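Putative peptide binding protein (Ruminococcus gnavus, PDB 3NOH) is of unknown function but may bind peptides, as a probable relative of the periplasmic-type binding proteins. Local coordinates at residues S35-D38 / I39-Q42; D78-C81 / E82-N85. All blocks are in the same frame, centred on the assembly; numbering follows the deposited sequence.

In the fold
Both contacts are local, made along single helices. Contact 1 opens helix 37-47 at the surface, about 13 Å from the chain centre, and buries none of its residues; contact 2 belongs to the C-terminal half of helix 71-86 in the beta-alpha-beta unit with strands 61-67 and 90-96, and buries L80 and L84. Their centres lie 18 Å apart with nearest atoms about 7 Å apart, yet the two helices touch, since L80, R83 and L84 reach L43, F46 and V47 further along helix 37-47. Chemistry follows place: N-capping and the D38-Q42 pair in contact 1, a leucine pair in contact 2, with an arginine fold-back in both.

Contact 1. Residues S35-D38 / I39-Q42; sequences SDED and IREQ
D36 O takes the backbone N of R40 at 3.2 Å, and two further i to i+4 bonds, E41 N to E37 O and Q42 N to D38 O, carry the chain from a loop into the first turns of helix 37-47. D36 is the N-cap: its OD1 accepts from I39 N at 3.1 Å through the anti lone pair, with an N-H...O angle of 149°. CG of D36 stands anti to its own backbone N (chi1 -175°), which carries the carboxylate forward to this amide of the first turn. The same OD1 lies 3.7 Å from I39 CG1, the two side chains crossing at about a right angle. Such side-chain capping satisfies an amide that has no preceding helical carbonyl to use, and the negative charge at the N-terminal end of the helix probably suits the helix dipole.

Two residues past the cap, D38 pairs with Q42, one turn ahead of it. Q42 NE2 donates to D38 OD2 at 3.0 Å; OD2 lies almost in the Q42 amide plane, whereas NE2 meets the carboxylate on its syn side, 35° out of plane. Q42 OE1 accepts from R55 N. With an alanine replacing Q42, D38 OD2 would probably lose this amide donor and R55 N its acceptor.

R40, its chain bent at chi3, runs back toward the loop, laying one guanidinium face over E37 CA, 3.8 Å from the plane. A water near the guanidinium plane accepts from NH2 at 2.8 Å and donates to S35 O, bridging the arginine to the backbone before the cap. Outside the two segments, R40 NE makes a salt bridge with D129, tying the helix start to strand 129-134, and NH1 bonds to L34 O of the loop before it.

Contact 2. Residues D78-C81 / E82-N85; sequences DSLC and ERLN
L80 CG meets L84 CD1 at 3.9 Å, an apolar i to i+4 contact in helix 71-86. R83 is deposited in two conformers; its guanidinium contacts hold for one of them and are less certain than the leucine pair. In that conformer a kink at chi3 (-54°) turns the chain back over the preceding turn: one guanidinium face covers L80 CA, 3.6 Å from the plane and toward the rim, NH2 lies 3.6 Å from L80 CD1, and NH1 comes within 3.8 Å of S79 CB. The L80 and R83 side chains cross at about a right angle.

The backbone positions these groups through four successive i to i+4 bonds, from E82 N to D78 O through N85 N to C81 O; that from L84 N to L80 O measures 2.8 Å. At the exposed flank a water donates both to D78 O and to E82 OE1, the latter at 2.6 Å, so D78 O serves two donors.

Further out, L84 packs on both helix 37-47 (L43, F46) and strand 90-96 (V91), L80 on V47 of the helix, and C81 touches I93; in the conformer described, N85 OD1 accepts from V91 N. The helix is the crossover between parallel strands 61-67 and 90-96: apolar packing holds its leucine side against the fold, while the water-bound E82 side is consistent with a solvent-facing flank.

Contact 1. Residues S35-D38 / I39-Q42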
ATOM      1  N   SER A  35       9.177 -10.458   0.653  1.00 33.13           N
ATOM      2  CA  SER A  35       9.767 -10.996   1.869  1.00 37.11           C
ATOM      3  C   SER A  35      11.147 -10.442   2.211  1.00 36.16           C
ATOM      4  O   SER A  35      11.638 -10.693   3.295  1.00 41.70           O
ATOM      5  CB  SER A  35       9.893 -12.506   1.776  1.00 39.23           C
ATOM      6  OG  SER A  35      10.874 -12.886   0.828  1.00 43.99           O
ATOM      7  N   ASP A  36      11.772  -9.725   1.271  1.00 35.58           N
ATOM      8  CA  ASP A  36      13.055  -9.072   1.512  1.00 39.18           C
ATOM      9  C   ASP A  36      12.852  -7.727   2.267  1.00 38.19           C
ATOM     10  O   ASP A  36      12.216  -6.819   1.786  1.00 35.56           O
ATOM     11  CB  ASP A  36      13.780  -8.896   0.161  1.00 38.89           C
ATOM     12  CG  ASP A  36      15.176  -8.328   0.308  1.00 40.91           C
ATOM     13  OD1 ASP A  36      15.294  -7.091   0.332  1.00 52.64           O
ATOM     14  OD2 ASP A  36      16.126  -9.125   0.367  1.00 46.23           O
ATOM     15  N   GLU A  37      13.391  -7.610   3.473  1.00 41.68           N
ATOM     16  CA  GLU A  37      13.194  -6.400   4.263  1.00 39.61           C
ATOM     17  C   GLU A  37      13.666  -5.100   3.570  1.00 37.85           C
ATOM     18  O   GLU A  37      12.987  -4.090   3.656  1.00 37.39           O
ATOM     19  CB  GLU A  37      13.886  -6.559   5.630  1.00 45.25           C
ATOM     20  CG  GLU A  37      13.762  -5.333   6.509  1.00 52.97           C
ATOM     21  CD  GLU A  37      14.155  -5.618   7.955  1.00 64.22           C
ATOM     22  OE1 GLU A  37      14.940  -6.561   8.183  1.00 62.24           O
ATOM     23  OE2 GLU A  37      13.647  -4.911   8.851  1.00 69.25           O
ATOM     24  N   ASP A  38      14.809  -5.147   2.892  1.00 39.90           N
ATOM     25  CA  ASP A  38      15.342  -3.996   2.156  1.00 42.48           C
ATOM     26  C   ASP A  38      14.393  -3.496   1.068  1.00 38.94           C
ATOM     27  O   ASP A  38      14.245  -2.283   0.903  1.00 38.35           O
ATOM     28  CB  ASP A  38      16.683  -4.361   1.526  1.00 46.35           C
ATOM     29  CG  ASP A  38      17.224  -3.280   0.544  1.00 61.03           C
ATOM     30  OD1 ASP A  38      17.926  -2.348   1.012  1.00 64.33           O
ATOM     31  OD2 ASP A  38      16.979  -3.395  -0.696  1.00 67.02           O
ATOM     32  N   ILE A  39      13.736  -4.411   0.334  1.00 37.25           N
ATOM     33  CA  ILE A  39      12.776  -4.007  -0.666  1.00 35.13           C
ATOM     34  C   ILE A  39      11.585  -3.345  -0.003  1.00 31.54           C
ATOM     35  O   ILE A  39      11.116  -2.288  -0.437  1.00 32.99           O
ATOM     36  CB  ILE A  39      12.254  -5.196  -1.545  1.00 35.98           C
ATOM     37  CG1 ILE A  39      13.352  -5.641  -2.495  1.00 44.18           C
ATOM     38  CG2 ILE A  39      11.030  -4.791  -2.338  1.00 34.82           C
ATOM     39  CD1 ILE A  39      13.715  -4.600  -3.543  1.00 50.87           C
ATOM     40  N   ARG A  40      11.109  -3.941   1.097  1.00 30.87           N
ATOM     41  CA  ARG A  40      10.018  -3.320   1.819  1.00 29.46           C
ATOM     42  C   ARG A  40      10.386  -1.934   2.370  1.00 32.53           C
ATOM     43  O   ARG A  40       9.556  -1.041   2.318  1.00 28.13           O
ATOM     44  CB  ARG A  40       9.501  -4.203   2.960  1.00 32.38           C
ATOM     45  CG  ARG A  40       8.873  -5.510   2.467  1.00 28.68           C
ATOM     46  CD  ARG A  40       7.955  -6.174   3.552  1.00 27.77           C
ATOM     47  NE  ARG A  40       8.674  -6.368   4.806  1.00 30.63           N
ATOM     48  CZ  ARG A  40       9.448  -7.417   5.110  1.00 38.24           C
ATOM     49  NH1 ARG A  40       9.621  -8.427   4.248  1.00 33.15           N
ATOM     50  NH2 ARG A  40      10.061  -7.461   6.293  1.00 39.96           N
ATOM     51  N   GLU A  41      11.605  -1.785   2.873  1.00 35.05           N
ATOM     52  CA  GLU A  41      12.096  -0.473   3.341  1.00 38.76           C
ATOM     53  C   GLU A  41      12.199   0.504   2.168  1.00 39.22           C
ATOM     54  O   GLU A  41      11.831   1.675   2.294  1.00 37.68           O
ATOM     55  CB  GLU A  41      13.432  -0.608   4.096  1.00 42.48           C
ATOM     56  CG  GLU A  41      13.324  -1.314   5.477  1.00 43.45           C
ATOM     57  CD  GLU A  41      12.288  -0.640   6.414  1.00 50.28           C
ATOM     58  OE1 GLU A  41      12.341   0.605   6.578  1.00 51.08           O
ATOM     59  OE2 GLU A  41      11.411  -1.348   6.958  1.00 49.35           O
ATOM     60  N   GLN A  42      12.668   0.025   1.004  1.00 36.88           N
ATOM     61  CA  GLN A  42      12.710   0.906  -0.167  1.00 36.19           C
ATOM     62  C   GLN A  42      11.327   1.390  -0.517  1.00 35.49           C
ATOM     63  O   GLN A  42      11.153   2.577  -0.819  1.00 34.89           O
ATOM     64  CB  GLN A  42      13.316   0.218  -1.382  1.00 36.62           C
ATOM     65  CG  GLN A  42      14.782   0.060  -1.365  1.00 41.16           C
ATOM     66  CD  GLN A  42      15.271  -0.411  -2.717  1.00 45.00           C
ATOM     67  OE1 GLN A  42      15.074   0.274  -3.709  1.00 49.16           O
ATOM     68  NE2 GLN A  42      15.900  -1.578  -2.759  1.00 48.88           N
TER
HETATM   69  O   HOH W   1      11.399  -9.928   6.193  1.00 49.38           O

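Contact 2. Residues D78-C81 / E82-N85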
ATOM      1  N   ASP A  78      -4.078   5.683  -7.399  1.00 22.86           N
ATOM      2  CA  ASP A  78      -3.903   5.676  -8.859  1.00 22.59           C
ATOM      3  C   ASP A  78      -2.637   6.498  -9.231  1.00 25.02           C
ATOM      4  O   ASP A  78      -1.896   6.142 -10.136  1.00 27.02           O
ATOM      5  CB  ASP A  78      -5.140   6.173  -9.605  1.00 23.77           C
ATOM      6  CG  ASP A  78      -6.327   5.189  -9.582  1.00 25.61           C
ATOM      7  OD1 ASP A  78      -6.123   4.012  -9.245  1.00 26.55           O
ATOM      8  OD2 ASP A  78      -7.426   5.645  -9.932  1.00 30.17           O
ATOM      9  N   SER A  79      -2.451   7.628  -8.549  1.00 28.11           N
ATOM     10  CA  SER A  79      -1.284   8.491  -8.759  1.00 28.21           C
ATOM     11  C   SER A  79       0.015   7.802  -8.339  1.00 28.25           C
ATOM     12  O   SER A  79       1.031   7.892  -9.048  1.00 29.64           O
ATOM     13  CB  SER A  79      -1.470   9.795  -7.970  1.00 34.37           C
ATOM     14  OG  SER A  79      -2.437  10.611  -8.604  1.00 38.83           O
ATOM     15  N   LEU A  80      -0.023   7.151  -7.177  1.00 27.67           N
ATOM     16  CA  LEU A  80       1.116   6.384  -6.644  1.00 27.88           C
ATOM     17  C   LEU A  80       1.484   5.280  -7.621  1.00 27.90           C
ATOM     18  O   LEU A  80       2.668   5.038  -7.859  1.00 27.33           O
ATOM     19  CB  LEU A  80       0.783   5.793  -5.269  1.00 28.47           C
ATOM     20  CG  LEU A  80       1.818   4.866  -4.653  1.00 28.51           C
ATOM     21  CD1 LEU A  80       3.176   5.561  -4.410  1.00 31.22           C
ATOM     22  CD2 LEU A  80       1.313   4.221  -3.300  1.00 26.04           C
ATOM     23  N   CYS A  81       0.460   4.634  -8.181  1.00 26.89           N
ATOM     24  CA  CYS A  81       0.669   3.586  -9.213  1.00 27.85           C
ATOM     25  C   CYS A  81       1.464   4.115 -10.408  1.00 27.62           C
ATOM     26  O   CYS A  81       2.406   3.488 -10.918  1.00 27.77           O
ATOM     27  CB  CYS A  81      -0.701   3.073  -9.679  1.00 25.46           C
ATOM     28  SG  CYS A  81      -0.582   1.578 -10.645  1.00 28.38           S
ATOM     29  N   GLU A  82       1.085   5.296 -10.896  1.00 27.83           N
ATOM     30  CA  GLU A  82       1.829   5.942 -11.942  1.00 29.77           C
ATOM     31  C   GLU A  82       3.319   6.187 -11.556  1.00 28.65           C
ATOM     32  O   GLU A  82       4.240   5.926 -12.349  1.00 28.90           O
ATOM     33  CB  GLU A  82       1.151   7.253 -12.305  1.00 31.81           C
ATOM     34  CG  GLU A  82       1.752   7.904 -13.481  1.00 40.04           C
ATOM     35  CD  GLU A  82       0.986   9.167 -13.864  1.00 54.26           C
ATOM     36  OE1 GLU A  82      -0.179   9.336 -13.405  1.00 58.11           O
ATOM     37  OE2 GLU A  82       1.571   9.972 -14.610  1.00 56.03           O
ATOM     38  N   ARG A  83       3.543   6.659 -10.335  1.00 28.48           N
ATOM     39  CA  ARG A  83       4.923   6.915  -9.916  0.50 30.70           C
ATOM     40  C   ARG A  83       5.702   5.599  -9.764  1.00 28.84           C
ATOM     41  O   ARG A  83       6.873   5.544 -10.172  1.00 32.16           O
ATOM     42  CB  ARG A  83       4.984   7.763  -8.637  0.50 29.18           C
ATOM     43  CG  ARG A  83       4.443   9.179  -8.809  0.50 31.90           C
ATOM     44  CD  ARG A  83       4.688  10.057  -7.543  0.50 32.92           C
ATOM     45  NE  ARG A  83       4.187   9.492  -6.280  0.50 36.65           N
ATOM     46  CZ  ARG A  83       2.944   9.642  -5.815  0.50 33.12           C
ATOM     47  NH1 ARG A  83       2.046  10.318  -6.519  0.50 33.09           N
ATOM     48  NH2 ARG A  83       2.603   9.128  -4.641  0.50 38.74           N
ATOM     49  N   LEU A  84       5.071   4.566  -9.201  1.00 29.45           N
ATOM     50  CA  LEU A  84       5.743   3.277  -9.072  1.00 30.17           C
ATOM     51  C   LEU A  84       6.083   2.691 -10.431  1.00 30.04           C
ATOM     52  O   LEU A  84       7.210   2.251 -10.637  1.00 30.30           O
ATOM     53  CB  LEU A  84       4.902   2.302  -8.238  1.00 28.69           C
ATOM     54  CG  LEU A  84       4.896   2.562  -6.719  1.00 27.16           C
ATOM     55  CD1 LEU A  84       3.704   1.769  -6.092  1.00 29.81           C
ATOM     56  CD2 LEU A  84       6.310   2.212  -6.129  1.00 32.12           C
ATOM     57  N   ASN A  85       5.154   2.769 -11.398  1.00 27.46           N
ATOM     58  CA  ASN A  85       5.471   2.222 -12.709  0.50 27.24           C
ATOM     59  C   ASN A  85       6.467   3.055 -13.486  1.00 29.77           C
ATOM     60  O   ASN A  85       7.285   2.521 -14.247  1.00 31.56           O
ATOM     61  CB  ASN A  85       4.205   1.868 -13.480  0.50 26.61           C
ATOM     62  CG  ASN A  85       3.417   0.845 -12.735  0.50 24.74           C
ATOM     63  OD1 ASN A  85       3.853   0.437 -11.629  0.50 24.15           O
ATOM     64  ND2 ASN A  85       2.260   0.421 -13.290  0.50 20.47           N
TER
HETATM   65  O   HOH W   2      -2.178   7.931 -12.521  1.00 52.06           O